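Local coordinates for protein 6-phosphogluconate dehydrogenase (Pseudomonas syringae, PDB 5U5G) that binds NADP+ and (2-oxopropyl)phosphonic acid and probably acts as an NADP-dependent oxidoreductase in a late step of fosfomycin biosynthesis, at residues L10-Q15 with G274-Q279; D74-P79 with V93-T98; E105-A110 with A116-C121; L172-N177 with L243-R248. All coordinates share one frame; numbering follows the deposited sequence.

Interaction 1. Residues L10-Q15 with G274-Q279; sequences LGRMGQ and GEESDQ. With NAP (NADP nicotinamide-adenine-dinucleotide phosphate), chain E.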
# COMPACT_ATOMS: atom_id res chain seq x y z
N LEU A 10 24.77 -14.73 5.02
CA LEU A 10 25.06 -13.40 5.52
C LEU A 10 24.90 -12.41 4.39
O LEU A 10 25.80 -11.61 4.11
CB LEU A 10 26.47 -13.36 6.13
CG LEU A 10 26.66 -14.35 7.29
CD1 LEU A 10 28.10 -14.34 7.82
CD2 LEU A 10 25.66 -14.13 8.43
N GLY A 11 23.78 -12.49 3.69
CA GLY A 11 23.42 -11.48 2.72
C GLY A 11 22.85 -10.28 3.43
O GLY A 11 23.02 -10.09 4.64
N ARG A 12 22.15 -9.45 2.66
CA ARG A 12 21.59 -8.21 3.20
C ARG A 12 20.71 -8.49 4.41
O ARG A 12 20.90 -7.89 5.48
CB ARG A 12 20.80 -7.49 2.11
CG ARG A 12 21.66 -6.81 1.04
CD ARG A 12 20.91 -6.84 -0.30
NE ARG A 12 21.29 -5.79 -1.23
CZ ARG A 12 21.87 -5.98 -2.41
NH1 ARG A 12 22.16 -7.21 -2.84
NH2 ARG A 12 22.16 -4.93 -3.18
N MET A 13 19.73 -9.37 4.25
CA MET A 13 18.80 -9.66 5.35
C MET A 13 19.48 -10.48 6.44
O MET A 13 19.26 -10.23 7.63
CB MET A 13 17.57 -10.39 4.81
CG MET A 13 16.55 -10.78 5.89
SD MET A 13 15.82 -9.30 6.66
CE MET A 13 15.26 -8.48 5.21
N GLY A 14 20.29 -11.46 6.05
CA GLY A 14 20.95 -12.30 7.05
C GLY A 14 21.85 -11.50 7.99
O GLY A 14 21.76 -11.62 9.21
N GLN A 15 22.72 -10.65 7.42
CA GLN A 15 23.54 -9.75 8.22
C GLN A 15 22.70 -8.92 9.19
O GLN A 15 23.05 -8.77 10.36
CB GLN A 15 24.34 -8.81 7.30
CG GLN A 15 25.55 -9.46 6.63
CD GLN A 15 26.34 -8.46 5.78
OE1 GLN A 15 26.81 -7.43 6.29
NE2 GLN A 15 26.45 -8.73 4.47
N GLY A 274 20.81 -5.29 -14.14
CA GLY A 274 21.66 -6.27 -13.49
C GLY A 274 21.05 -6.80 -12.20
O GLY A 274 20.28 -6.13 -11.51
N GLU A 275 21.44 -8.03 -11.86
CA GLU A 275 20.83 -8.77 -10.76
C GLU A 275 21.02 -8.10 -9.42
O GLU A 275 20.13 -8.18 -8.56
CB GLU A 275 21.40 -10.19 -10.70
CG GLU A 275 21.24 -10.99 -11.97
CD GLU A 275 19.98 -11.84 -11.97
OE1 GLU A 275 19.39 -12.00 -13.06
OE2 GLU A 275 19.58 -12.34 -10.89
N GLU A 276 22.17 -7.46 -9.19
CA GLU A 276 22.46 -6.85 -7.90
C GLU A 276 22.01 -5.41 -7.79
O GLU A 276 22.19 -4.81 -6.73
CB GLU A 276 23.97 -6.93 -7.59
CG GLU A 276 24.45 -8.31 -7.15
CD GLU A 276 23.59 -8.95 -6.05
OE1 GLU A 276 23.16 -8.24 -5.10
OE2 GLU A 276 23.31 -10.16 -6.15
N SER A 277 21.43 -4.83 -8.85
CA SER A 277 20.89 -3.48 -8.79
C SER A 277 19.55 -3.45 -8.05
O SER A 277 18.86 -4.47 -7.89
CB SER A 277 20.71 -2.91 -10.20
OG SER A 277 21.96 -2.76 -10.83
N ASP A 278 19.19 -2.25 -7.59
CA ASP A 278 18.05 -2.09 -6.69
C ASP A 278 16.74 -2.35 -7.41
O ASP A 278 16.56 -2.00 -8.58
CB ASP A 278 18.05 -0.67 -6.10
CG ASP A 278 17.30 -0.58 -4.78
OD1 ASP A 278 16.05 -0.44 -4.79
OD2 ASP A 278 17.97 -0.65 -3.73
N GLN A 279 15.80 -2.99 -6.69
CA GLN A 279 14.44 -3.15 -7.19
C GLN A 279 13.85 -1.83 -7.68
O GLN A 279 13.08 -1.81 -8.65
CB GLN A 279 13.54 -3.76 -6.10
CG GLN A 279 13.56 -2.97 -4.79
CD GLN A 279 12.64 -3.52 -3.72
OE1 GLN A 279 11.89 -4.48 -3.96
NE2 GLN A 279 12.70 -2.93 -2.53
PA NAP E . 21.43 -11.50 -0.83
O1A NAP E . 21.56 -11.65 -2.31
O2A NAP E . 21.76 -10.19 -0.15
O5B NAP E . 22.31 -12.69 -0.08
C5B NAP E . 21.94 -13.92 -0.67
C4B NAP E . 22.50 -15.03 0.25
O4B NAP E . 22.30 -16.32 -0.33
C3B NAP E . 24.03 -14.79 0.49
O3B NAP E . 24.36 -15.23 1.77
C2B NAP E . 24.63 -15.78 -0.53
O2B NAP E . 25.84 -16.27 -0.22
C1B NAP E . 23.58 -16.94 -0.37
N9A NAP E . 23.67 -17.81 -1.53
C8A NAP E . 23.12 -17.65 -2.81
N7A NAP E . 23.44 -18.66 -3.66
C5A NAP E . 24.25 -19.50 -2.88
C6A NAP E . 24.92 -20.71 -3.16
N6A NAP E . 24.83 -21.29 -4.40
N1A NAP E . 25.67 -21.34 -2.22
C2A NAP E . 25.72 -20.73 -1.00
N3A NAP E . 25.15 -19.59 -0.58
C4A NAP E . 24.40 -18.98 -1.56
O3 NAP E . 19.84 -11.86 -0.69
PN NAP E . 19.10 -11.18 0.55
O1N NAP E . 19.82 -11.35 1.83
O2N NAP E . 18.36 -9.91 0.18
O5D NAP E . 17.73 -12.24 0.74
C5D NAP E . 18.06 -13.39 1.38
C4D NAP E . 16.75 -14.12 1.65
O4D NAP E . 15.88 -13.28 2.46
C3D NAP E . 15.99 -14.37 0.28
O3D NAP E . 15.35 -15.61 0.35
C2D NAP E . 14.99 -13.24 0.23
O2D NAP E . 13.81 -13.57 -0.46
C1D NAP E . 14.66 -13.11 1.76
N1N NAP E . 14.15 -11.79 2.08
C2N NAP E . 14.89 -10.61 1.78
C3N NAP E . 14.38 -9.39 2.18
C7N NAP E . 15.13 -8.16 1.92
O7N NAP E . 14.74 -7.05 2.30
N7N NAP E . 16.35 -8.22 1.26
C4N NAP E . 13.10 -9.28 2.96
C5N NAP E . 12.43 -10.56 3.20
C6N NAP E . 12.93 -11.71 2.76
P2B NAP E . 27.27 -15.21 -0.73
O1X NAP E . 27.15 -14.15 0.32
O2X NAP E . 28.45 -16.18 -0.60
O3X NAP E . 26.83 -14.86 -2.13

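Interaction 2. Residues D74-P79 with V93-T98; sequences DFYHAP and VVDLST. With NAP (NADP nicotinamide-adenine-dinucleotide phosphate), chain E.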
# COMPACT_ATOMS: atom_id res chain seq x y z
N ASP A 74 22.58 -26.94 -2.00
CA ASP A 74 23.92 -27.06 -1.45
C ASP A 74 23.90 -27.19 0.07
O ASP A 74 24.55 -28.08 0.64
CB ASP A 74 24.79 -25.86 -1.87
CG ASP A 74 25.16 -25.88 -3.35
OD1 ASP A 74 24.87 -26.87 -4.05
OD2 ASP A 74 25.75 -24.88 -3.81
N PHE A 75 23.17 -26.30 0.76
CA PHE A 75 23.27 -26.27 2.22
C PHE A 75 22.53 -27.44 2.86
O PHE A 75 23.00 -28.01 3.85
CB PHE A 75 22.76 -24.94 2.78
CG PHE A 75 23.79 -23.84 2.74
CD1 PHE A 75 25.10 -24.09 3.15
CD2 PHE A 75 23.48 -22.59 2.25
CE1 PHE A 75 26.07 -23.09 3.09
CE2 PHE A 75 24.44 -21.58 2.19
CZ PHE A 75 25.73 -21.83 2.61
N TYR A 76 21.37 -27.82 2.32
CA TYR A 76 20.61 -28.91 2.93
C TYR A 76 21.05 -30.30 2.45
O TYR A 76 21.07 -31.24 3.26
CB TYR A 76 19.11 -28.74 2.67
CG TYR A 76 18.49 -27.60 3.44
CD1 TYR A 76 18.16 -27.74 4.78
CD2 TYR A 76 18.23 -26.38 2.83
CE1 TYR A 76 17.59 -26.68 5.49
CE2 TYR A 76 17.66 -25.33 3.52
CZ TYR A 76 17.34 -25.48 4.85
OH TYR A 76 16.78 -24.42 5.52
N HIS A 77 21.40 -30.47 1.17
CA HIS A 77 21.52 -31.82 0.64
C HIS A 77 22.92 -32.27 0.26
O HIS A 77 23.09 -33.43 -0.11
CB HIS A 77 20.59 -32.00 -0.58
CG HIS A 77 19.15 -31.84 -0.24
ND1 HIS A 77 18.41 -32.84 0.37
CD2 HIS A 77 18.30 -30.80 -0.40
CE1 HIS A 77 17.18 -32.42 0.56
NE2 HIS A 77 17.08 -31.18 0.10
N ALA A 78 23.92 -31.40 0.33
CA ALA A 78 25.28 -31.86 0.06
C ALA A 78 25.57 -33.09 0.91
O ALA A 78 25.33 -33.07 2.13
CB ALA A 78 26.29 -30.76 0.35
N PRO A 79 26.02 -34.19 0.32
CA PRO A 79 26.27 -35.40 1.11
C PRO A 79 27.38 -35.17 2.13
O PRO A 79 28.35 -34.46 1.87
CB PRO A 79 26.65 -36.46 0.07
CG PRO A 79 27.00 -35.69 -1.18
CD PRO A 79 26.20 -34.42 -1.13
N VAL A 93 15.92 -26.13 12.66
CA VAL A 93 16.39 -25.14 11.69
C VAL A 93 15.23 -24.20 11.35
O VAL A 93 14.13 -24.66 10.99
CB VAL A 93 16.97 -25.80 10.42
CG1 VAL A 93 17.16 -24.77 9.32
CG2 VAL A 93 18.30 -26.48 10.74
N VAL A 94 15.47 -22.91 11.50
CA VAL A 94 14.48 -21.88 11.20
C VAL A 94 14.90 -21.24 9.88
O VAL A 94 15.88 -20.50 9.82
CB VAL A 94 14.39 -20.85 12.33
CG1 VAL A 94 13.42 -19.71 11.98
CG2 VAL A 94 14.01 -21.54 13.63
N ASP A 95 14.19 -21.56 8.80
CA ASP A 95 14.59 -21.11 7.46
C ASP A 95 13.83 -19.82 7.16
O ASP A 95 12.61 -19.83 6.99
CB ASP A 95 14.32 -22.18 6.41
CG ASP A 95 15.01 -21.89 5.06
OD1 ASP A 95 15.25 -20.71 4.74
OD2 ASP A 95 15.31 -22.86 4.31
N LEU A 96 14.57 -18.71 7.11
CA LEU A 96 14.00 -17.39 6.88
C LEU A 96 13.96 -17.02 5.41
O LEU A 96 13.60 -15.88 5.09
CB LEU A 96 14.79 -16.34 7.64
CG LEU A 96 15.04 -16.62 9.12
CD1 LEU A 96 16.24 -15.81 9.57
CD2 LEU A 96 13.81 -16.26 9.94
N SER A 97 14.32 -17.93 4.52
CA SER A 97 14.37 -17.65 3.09
C SER A 97 12.97 -17.71 2.49
O SER A 97 12.05 -18.32 3.04
CB SER A 97 15.27 -18.65 2.37
OG SER A 97 16.49 -18.85 3.09
N THR A 98 12.82 -17.08 1.34
CA THR A 98 11.61 -17.24 0.54
C THR A 98 11.92 -18.28 -0.53
O THR A 98 12.78 -18.06 -1.39
CB THR A 98 11.15 -15.92 -0.07
OG1 THR A 98 10.97 -14.96 0.99
CG2 THR A 98 9.83 -16.12 -0.78
PA NAP E . 21.43 -11.50 -0.83
O1A NAP E . 21.56 -11.65 -2.31
O2A NAP E . 21.76 -10.19 -0.15
O5B NAP E . 22.31 -12.69 -0.08
C5B NAP E . 21.94 -13.92 -0.67
C4B NAP E . 22.50 -15.03 0.25
O4B NAP E . 22.30 -16.32 -0.33
C3B NAP E . 24.03 -14.79 0.49
O3B NAP E . 24.36 -15.23 1.77
C2B NAP E . 24.63 -15.78 -0.53
O2B NAP E . 25.84 -16.27 -0.22
C1B NAP E . 23.58 -16.94 -0.37
N9A NAP E . 23.67 -17.81 -1.53
C8A NAP E . 23.12 -17.65 -2.81
N7A NAP E . 23.44 -18.66 -3.66
C5A NAP E . 24.25 -19.50 -2.88
C6A NAP E . 24.92 -20.71 -3.16
N6A NAP E . 24.83 -21.29 -4.40
N1A NAP E . 25.67 -21.34 -2.22
C2A NAP E . 25.72 -20.73 -1.00
N3A NAP E . 25.15 -19.59 -0.58
C4A NAP E . 24.40 -18.98 -1.56
O3 NAP E . 19.84 -11.86 -0.69
PN NAP E . 19.10 -11.18 0.55
O1N NAP E . 19.82 -11.35 1.83
O2N NAP E . 18.36 -9.91 0.18
O5D NAP E . 17.73 -12.24 0.74
C5D NAP E . 18.06 -13.39 1.38
C4D NAP E . 16.75 -14.12 1.65
O4D NAP E . 15.88 -13.28 2.46
C3D NAP E . 15.99 -14.37 0.28
O3D NAP E . 15.35 -15.61 0.35
C2D NAP E . 14.99 -13.24 0.23
O2D NAP E . 13.81 -13.57 -0.46
C1D NAP E . 14.66 -13.11 1.76
N1N NAP E . 14.15 -11.79 2.08
C2N NAP E . 14.89 -10.61 1.78
C3N NAP E . 14.38 -9.39 2.18
C7N NAP E . 15.13 -8.16 1.92
O7N NAP E . 14.74 -7.05 2.30
N7N NAP E . 16.35 -8.22 1.26
C4N NAP E . 13.10 -9.28 2.96
C5N NAP E . 12.43 -10.56 3.20
C6N NAP E . 12.93 -11.71 2.76
P2B NAP E . 27.27 -15.21 -0.73
O1X NAP E . 27.15 -14.15 0.32
O2X NAP E . 28.45 -16.18 -0.60
O3X NAP E . 26.83 -14.86 -2.13

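Interaction 3. Residues E105-A110 with A116-C121; sequences EGLHAA and ADYIEC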
# COMPACT_ATOMS: atom_id res chain seq x y z
N GLU A 105 7.85 -27.97 1.81
CA GLU A 105 7.17 -29.21 2.20
C GLU A 105 8.14 -30.38 2.21
O GLU A 105 8.15 -31.18 3.16
CB GLU A 105 6.01 -29.48 1.25
CG GLU A 105 4.80 -28.60 1.54
CD GLU A 105 3.81 -28.57 0.40
OE1 GLU A 105 4.06 -29.21 -0.64
OE2 GLU A 105 2.77 -27.88 0.54
N GLY A 106 8.98 -30.50 1.18
CA GLY A 106 9.95 -31.59 1.14
C GLY A 106 10.94 -31.52 2.29
O GLY A 106 11.35 -32.55 2.83
N LEU A 107 11.34 -30.30 2.67
CA LEU A 107 12.28 -30.15 3.77
C LEU A 107 11.62 -30.48 5.11
O LEU A 107 12.24 -31.11 5.97
CB LEU A 107 12.85 -28.73 3.78
CG LEU A 107 13.84 -28.43 2.66
CD1 LEU A 107 14.19 -26.96 2.61
CD2 LEU A 107 15.12 -29.29 2.80
N HIS A 108 10.36 -30.07 5.31
CA HIS A 108 9.61 -30.51 6.48
C HIS A 108 9.69 -32.03 6.64
O HIS A 108 9.99 -32.55 7.72
CB HIS A 108 8.14 -30.07 6.38
CG HIS A 108 7.90 -28.64 6.77
ND1 HIS A 108 7.84 -28.22 8.08
CD2 HIS A 108 7.70 -27.53 6.01
CE1 HIS A 108 7.62 -26.92 8.12
NE2 HIS A 108 7.53 -26.48 6.87
N ALA A 109 9.44 -32.76 5.55
CA ALA A 109 9.44 -34.22 5.61
C ALA A 109 10.84 -34.77 5.83
O ALA A 109 11.02 -35.71 6.62
CB ALA A 109 8.83 -34.80 4.33
N ALA A 110 11.84 -34.22 5.14
CA ALA A 110 13.20 -34.74 5.30
C ALA A 110 13.70 -34.55 6.72
O ALA A 110 14.35 -35.43 7.29
CB ALA A 110 14.15 -34.09 4.29
N ALA A 116 14.43 -34.39 13.47
CA ALA A 116 14.66 -32.97 13.66
C ALA A 116 13.43 -32.19 13.20
O ALA A 116 12.45 -32.77 12.73
CB ALA A 116 15.93 -32.53 12.93
N ASP A 117 13.48 -30.87 13.33
CA ASP A 117 12.36 -30.01 12.97
C ASP A 117 12.78 -28.90 12.03
O ASP A 117 13.68 -28.11 12.35
CB ASP A 117 11.70 -29.38 14.19
CG ASP A 117 10.60 -30.25 14.76
OD1 ASP A 117 9.46 -30.19 14.24
OD2 ASP A 117 10.88 -30.99 15.72
N TYR A 118 12.13 -28.83 10.87
CA TYR A 118 12.19 -27.66 10.00
C TYR A 118 11.12 -26.67 10.43
O TYR A 118 9.95 -27.05 10.60
CB TYR A 118 11.97 -28.10 8.54
CG TYR A 118 12.19 -27.02 7.49
CD1 TYR A 118 13.47 -26.57 7.18
CD2 TYR A 118 11.12 -26.50 6.76
CE1 TYR A 118 13.68 -25.61 6.20
CE2 TYR A 118 11.31 -25.54 5.78
CZ TYR A 118 12.59 -25.09 5.50
OH TYR A 118 12.79 -24.14 4.53
N ILE A 119 11.51 -25.42 10.66
CA ILE A 119 10.57 -24.32 10.87
C ILE A 119 10.65 -23.41 9.65
O ILE A 119 11.70 -22.80 9.38
CB ILE A 119 10.84 -23.56 12.17
CG1 ILE A 119 10.60 -24.46 13.39
CG2 ILE A 119 9.95 -22.32 12.26
CD1 ILE A 119 9.16 -24.97 13.53
N GLU A 120 9.56 -23.34 8.91
CA GLU A 120 9.43 -22.54 7.69
C GLU A 120 9.01 -21.13 8.11
O GLU A 120 7.88 -20.93 8.57
CB GLU A 120 8.42 -23.22 6.77
CG GLU A 120 7.87 -22.46 5.59
CD GLU A 120 6.69 -23.19 4.93
OE1 GLU A 120 6.52 -24.41 5.17
OE2 GLU A 120 5.92 -22.55 4.20
N CYS A 121 9.92 -20.15 8.00
CA CYS A 121 9.72 -18.84 8.64
C CYS A 121 10.10 -17.69 7.70
O CYS A 121 11.01 -16.90 8.00
CB CYS A 121 10.52 -18.77 9.94
SG CYS A 121 10.12 -17.38 11.04
O HOH W 1 10.16 -31.06 10.09

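Interaction 4. Residues L172-N177 with L243-R248; sequences LKILNN and LELARR. With 7VD ((2-oxopropyl)phosphonic acid), chain F.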
# COMPACT_ATOMS: atom_id res chain seq x y z
N LEU A 172 1.79 -17.81 1.44
CA LEU A 172 1.37 -16.47 1.85
C LEU A 172 2.44 -15.42 1.56
O LEU A 172 2.13 -14.30 1.13
CB LEU A 172 1.01 -16.49 3.33
CG LEU A 172 -0.29 -17.26 3.61
CD1 LEU A 172 -0.34 -17.69 5.07
CD2 LEU A 172 -1.48 -16.38 3.25
N LYS A 173 3.71 -15.76 1.82
CA LYS A 173 4.80 -14.82 1.58
C LYS A 173 4.89 -14.45 0.11
O LYS A 173 5.03 -13.26 -0.23
CB LYS A 173 6.13 -15.43 2.07
CG LYS A 173 7.40 -14.68 1.58
CD LYS A 173 7.57 -13.31 2.28
CE LYS A 173 8.85 -12.58 1.78
NZ LYS A 173 8.87 -11.13 2.17
N ILE A 174 4.78 -15.44 -0.79
CA ILE A 174 4.92 -15.20 -2.22
C ILE A 174 3.79 -14.28 -2.72
O ILE A 174 4.01 -13.37 -3.52
CB ILE A 174 4.94 -16.54 -2.98
CG1 ILE A 174 6.20 -17.34 -2.64
CG2 ILE A 174 4.82 -16.33 -4.48
CD1 ILE A 174 6.11 -18.81 -3.04
N LEU A 175 2.57 -14.52 -2.25
CA LEU A 175 1.45 -13.65 -2.58
C LEU A 175 1.63 -12.25 -1.98
O LEU A 175 1.31 -11.24 -2.62
CB LEU A 175 0.16 -14.29 -2.07
CG LEU A 175 -0.90 -14.86 -3.01
CD1 LEU A 175 -0.45 -15.09 -4.43
CD2 LEU A 175 -1.46 -16.14 -2.41
N ASN A 176 2.13 -12.17 -0.74
CA ASN A 176 2.46 -10.88 -0.15
C ASN A 176 3.40 -10.09 -1.06
O ASN A 176 3.19 -8.89 -1.31
CB ASN A 176 3.08 -11.07 1.23
CG ASN A 176 3.63 -9.79 1.79
OD1 ASN A 176 2.89 -9.01 2.38
ND2 ASN A 176 4.94 -9.56 1.62
N ASN A 177 4.43 -10.77 -1.58
CA ASN A 177 5.47 -10.10 -2.35
C ASN A 177 5.02 -9.75 -3.76
O ASN A 177 5.53 -8.79 -4.34
CB ASN A 177 6.72 -10.96 -2.38
CG ASN A 177 7.54 -10.80 -1.12
OD1 ASN A 177 6.98 -10.62 -0.03
ND2 ASN A 177 8.86 -10.84 -1.27
N LEU A 243 9.02 -13.17 -7.85
CA LEU A 243 8.05 -13.06 -8.94
C LEU A 243 7.97 -14.37 -9.73
O LEU A 243 6.89 -14.76 -10.20
CB LEU A 243 8.45 -11.92 -9.87
CG LEU A 243 7.74 -10.55 -9.85
CD1 LEU A 243 6.43 -10.55 -9.05
CD2 LEU A 243 8.66 -9.42 -9.46
N GLU A 244 9.10 -15.04 -9.90
CA GLU A 244 9.11 -16.32 -10.60
C GLU A 244 8.43 -17.40 -9.77
O GLU A 244 7.72 -18.26 -10.32
CB GLU A 244 10.55 -16.69 -10.94
CG GLU A 244 10.71 -18.03 -11.66
CD GLU A 244 10.04 -18.05 -13.01
OE1 GLU A 244 9.83 -16.96 -13.60
OE2 GLU A 244 9.73 -19.17 -13.48
N LEU A 245 8.61 -17.39 -8.45
CA LEU A 245 7.84 -18.31 -7.62
C LEU A 245 6.34 -18.08 -7.80
O LEU A 245 5.56 -19.03 -7.93
CB LEU A 245 8.24 -18.18 -6.16
CG LEU A 245 9.69 -18.55 -5.83
CD1 LEU A 245 10.01 -18.18 -4.40
CD2 LEU A 245 9.93 -20.04 -6.07
N ALA A 246 5.92 -16.81 -7.88
CA ALA A 246 4.51 -16.48 -8.09
C ALA A 246 4.05 -16.88 -9.49
O ALA A 246 2.93 -17.38 -9.67
CB ALA A 246 4.28 -14.99 -7.86
N ARG A 247 4.89 -16.63 -10.50
CA ARG A 247 4.55 -16.99 -11.87
C ARG A 247 4.26 -18.48 -11.99
O ARG A 247 3.32 -18.88 -12.69
CB ARG A 247 5.66 -16.60 -12.84
CG ARG A 247 5.26 -16.75 -14.30
CD ARG A 247 6.46 -16.69 -15.25
NE ARG A 247 7.36 -17.83 -15.08
CZ ARG A 247 7.12 -19.04 -15.57
NH1 ARG A 247 6.01 -19.28 -16.26
NH2 ARG A 247 7.99 -20.03 -15.37
N ARG A 248 5.06 -19.31 -11.33
CA ARG A 248 4.87 -20.74 -11.43
C ARG A 248 3.59 -21.21 -10.75
O ARG A 248 3.19 -22.36 -10.95
CB ARG A 248 6.07 -21.45 -10.81
CG ARG A 248 7.40 -21.12 -11.45
CD ARG A 248 8.45 -22.03 -10.84
NE ARG A 248 8.01 -23.42 -10.87
CZ ARG A 248 7.62 -24.08 -9.79
NH1 ARG A 248 7.58 -23.43 -8.64
NH2 ARG A 248 7.21 -25.35 -9.82
P1 7VD F . 10.14 -7.37 2.19
C1 7VD F . 11.41 -7.73 0.94
O2 7VD F . 8.95 -8.30 2.16
O3 7VD F . 10.73 -7.33 3.58
O4 7VD F . 9.74 -5.98 1.75
C6 7VD F . 11.26 -9.04 0.19
O7 7VD F . 10.84 -10.05 0.75
C8 7VD F . 11.66 -9.01 -1.26

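Interaction 1. Residues L10-Q15 with G274-Q279
Arg12 reaches from the start of the first Rossmann helix across to Glu276 in the loop after helix 257-273, and this pair makes the whole contact. NH1 of Arg12 lies 2.7 Å from OE1 of Glu276, a hydrogen-bonded salt bridge. The carboxylate sits at the edge of the guanidinium, the two planes are only 18° apart, and OE1 is met nearly along its C-O axis. One nitrogen meets one oxygen, so this is a single-point grip and not a two-pronged one. On Arg12, CG stands beside the backbone N (chi1 -74°) and the chain bends once at chi2, which carries CD past the pyrophosphate, 3.5 Å from O2A of NADP. Glu276 folds at chi2 and brings its carboxylate back toward the arginine from a type I turn, Gly274 to Ser277.

The backbone at Gly11 to Met13 also lines the dinucleotide site. The amide of Arg12 gives O2A of the cofactor a nearly straight bond of 2.9 Å (178°), and the amide of Met13 reaches O1N at 3.1 Å. Gly11, at the N-cap, brings its CA to 3.2 Å from O5B, with the backbone close against the phosphates. CE of Met13 lies close to C4N and C3N of the nicotinamide ring.

The glycine pattern, the helix start and the amides on the pyrophosphate fit a Rossmann GxGxxG turn. The alkyl chain and guanidinium edge of Arg12 pass O2A while its charge is paired with Glu276, a surface salt bridge that ties the cofactor-binding domain to the C-terminal helical part beside the bound pyrophosphate.

Interaction 2. Residues D74-P79 with V93-T98
Tyr76, on helix 69-77, sends its hydroxyl to the carboxylate of Asp95 at the end of strand 92-95. The bond from OH to OD2 of Asp95 is very short, 2.5 Å, and ring and carboxylate planes differ by 25°. With chi1 at -71° the tyrosine ring leaves beside the backbone N and heads for the strand. Asp95 has CG opposite its own backbone N (chi1 -167°), which swings the carboxylate out to meet it. CG1 of Val93, two residues back on the same strand face, packs at the ring edge, 3.8 Å from the Tyr76 OH.

The other oxygen of Asp95 is used on its own chain. OD1 accepts from the backbone N of Ser97 at 2.9 Å, an Asx turn, and also from OG of Ser97 at 2.8 Å. This turn shapes the strand end, where the amide of Thr98 donates to O3D of the NADP ribose at 3.1 Å. Phe75 lies by the adenine, its CE2 3.5 Å from N3A.

OD2 also shares a hydrogen bond with Tyr118 OH; with Ser97 on OD1, both oxygens of this buried aspartate have partners. The hydroxyls at OD2 would probably favour the charged form, while OD1 holds the ribose-binding turn in shape.

Interaction 3. Residues E105-A110 with A116-C121
Leu107 and His108 of helix 101-113 pack on Tyr118 and Glu120 of strand 117-124, the returning half of a beta-alpha-beta crossover in the Rossmann domain. Helix and strand segments run nearly antiparallel, at 156°, with their axes 7.2 Å apart.

The tight part is the packing round Tyr118. Its CG points opposite the backbone N (chi1 -172°), standing the ring up from the sheet against both helix side chains. Leu107 puts CB squarely over one face, 3.8 Å from the ring centroid and almost on its normal, a CH-pi contact, while its CD1 reaches the hydroxyl end. His108 meets the same ring at its edge: CD2 of Tyr118 points into the middle of the imidazole face in a T-shaped pair, planes at 89°. The tyrosine hydroxyl goes deeper, to OD2 of Asp95 on the neighbouring strand.

The looser side is confined to His108, which is partly exposed, and to a water. This water bridges the two backbones near the strand start, donating to O of His108 at 2.8 Å and accepting from N of Tyr118 at 3.1 Å. From the tyrosine edge the imidazole spans to the carboxylate of Glu120, which is itself buried; that carboxylate also receives the backbone amides of Gly167 and Gln170 and is thereby held in place.

At the far end of the imidazole, NE2 of His108 donates to OE1 of Glu120 at 2.9 Å, close to the ring plane and on the anti lone pair of that oxygen.

Interaction 4. Residues L172-N177 with L243-R248
Ile174 of the long helix 168-196 packs against Leu245 and Ala246 of helix 236-247, and apolar contact is all that passes between the two segments. Its two branches split the work. CG2, opposite the backbone N, rests on Ala246, 3.7 Å from CB and 3.6 Å from the backbone N of the same residue. CD1, at the end of the other branch, meets CB of Leu245 at 3.8 Å, the two side chains crossing at about a right angle. CA of Ile174 and CA of Ala246 are 6.0 Å apart.

Hydrogen bonds gather on the ligand side of helix 168-196. Lys173 NZ reaches the ketone O7 of (2-oxopropyl)phosphonic acid at 2.7 Å, and ND2 of Asn177 gives the same oxygen a bond of 2.9 Å. OD1 of Asn177 takes Lys173 NZ and Asn176 ND2, which fixes the amide with its nitrogen toward the ketone.

The charged pair lies outward on the other helix: Arg247 holds Glu244 side-on, with NE and NH2 each taking one carboxylate oxygen.

Helix 168-196 also meets the second subunit, whose Gly213 N donates to OD1 of Asn176. A lysine and an asparagine one turn apart, both on the ketone oxygen of the bound ligand, probably the substrate or a close mimic, are consistent with the active site of the beta-hydroxyacid dehydrogenase family.

How the interactions relate
Interactions 2 and 3 are neighbours in the Rossmann domain, centres 9 Å apart, on the adjoining parallel strands 92-95 and 117-124; Val93 O to Ile119 N and Asp95 to Tyr118 tie them together. Interaction 4, its centre about 19 Å from the centre of each, lies among the C-terminal helices and touches interaction 2 where Thr98 packs on Lys173, Ile174 and Leu245. Along the chain 2, 3 and 4 follow one another, all between the two segments of interaction 1, whose centre is about 18 Å from the centres of interactions 2 and 4. Interactions 1 and 2 both touch NADP, and interaction 4 contributes two residues to the phosphonate site, so cofactor and ligand lie between the two domains.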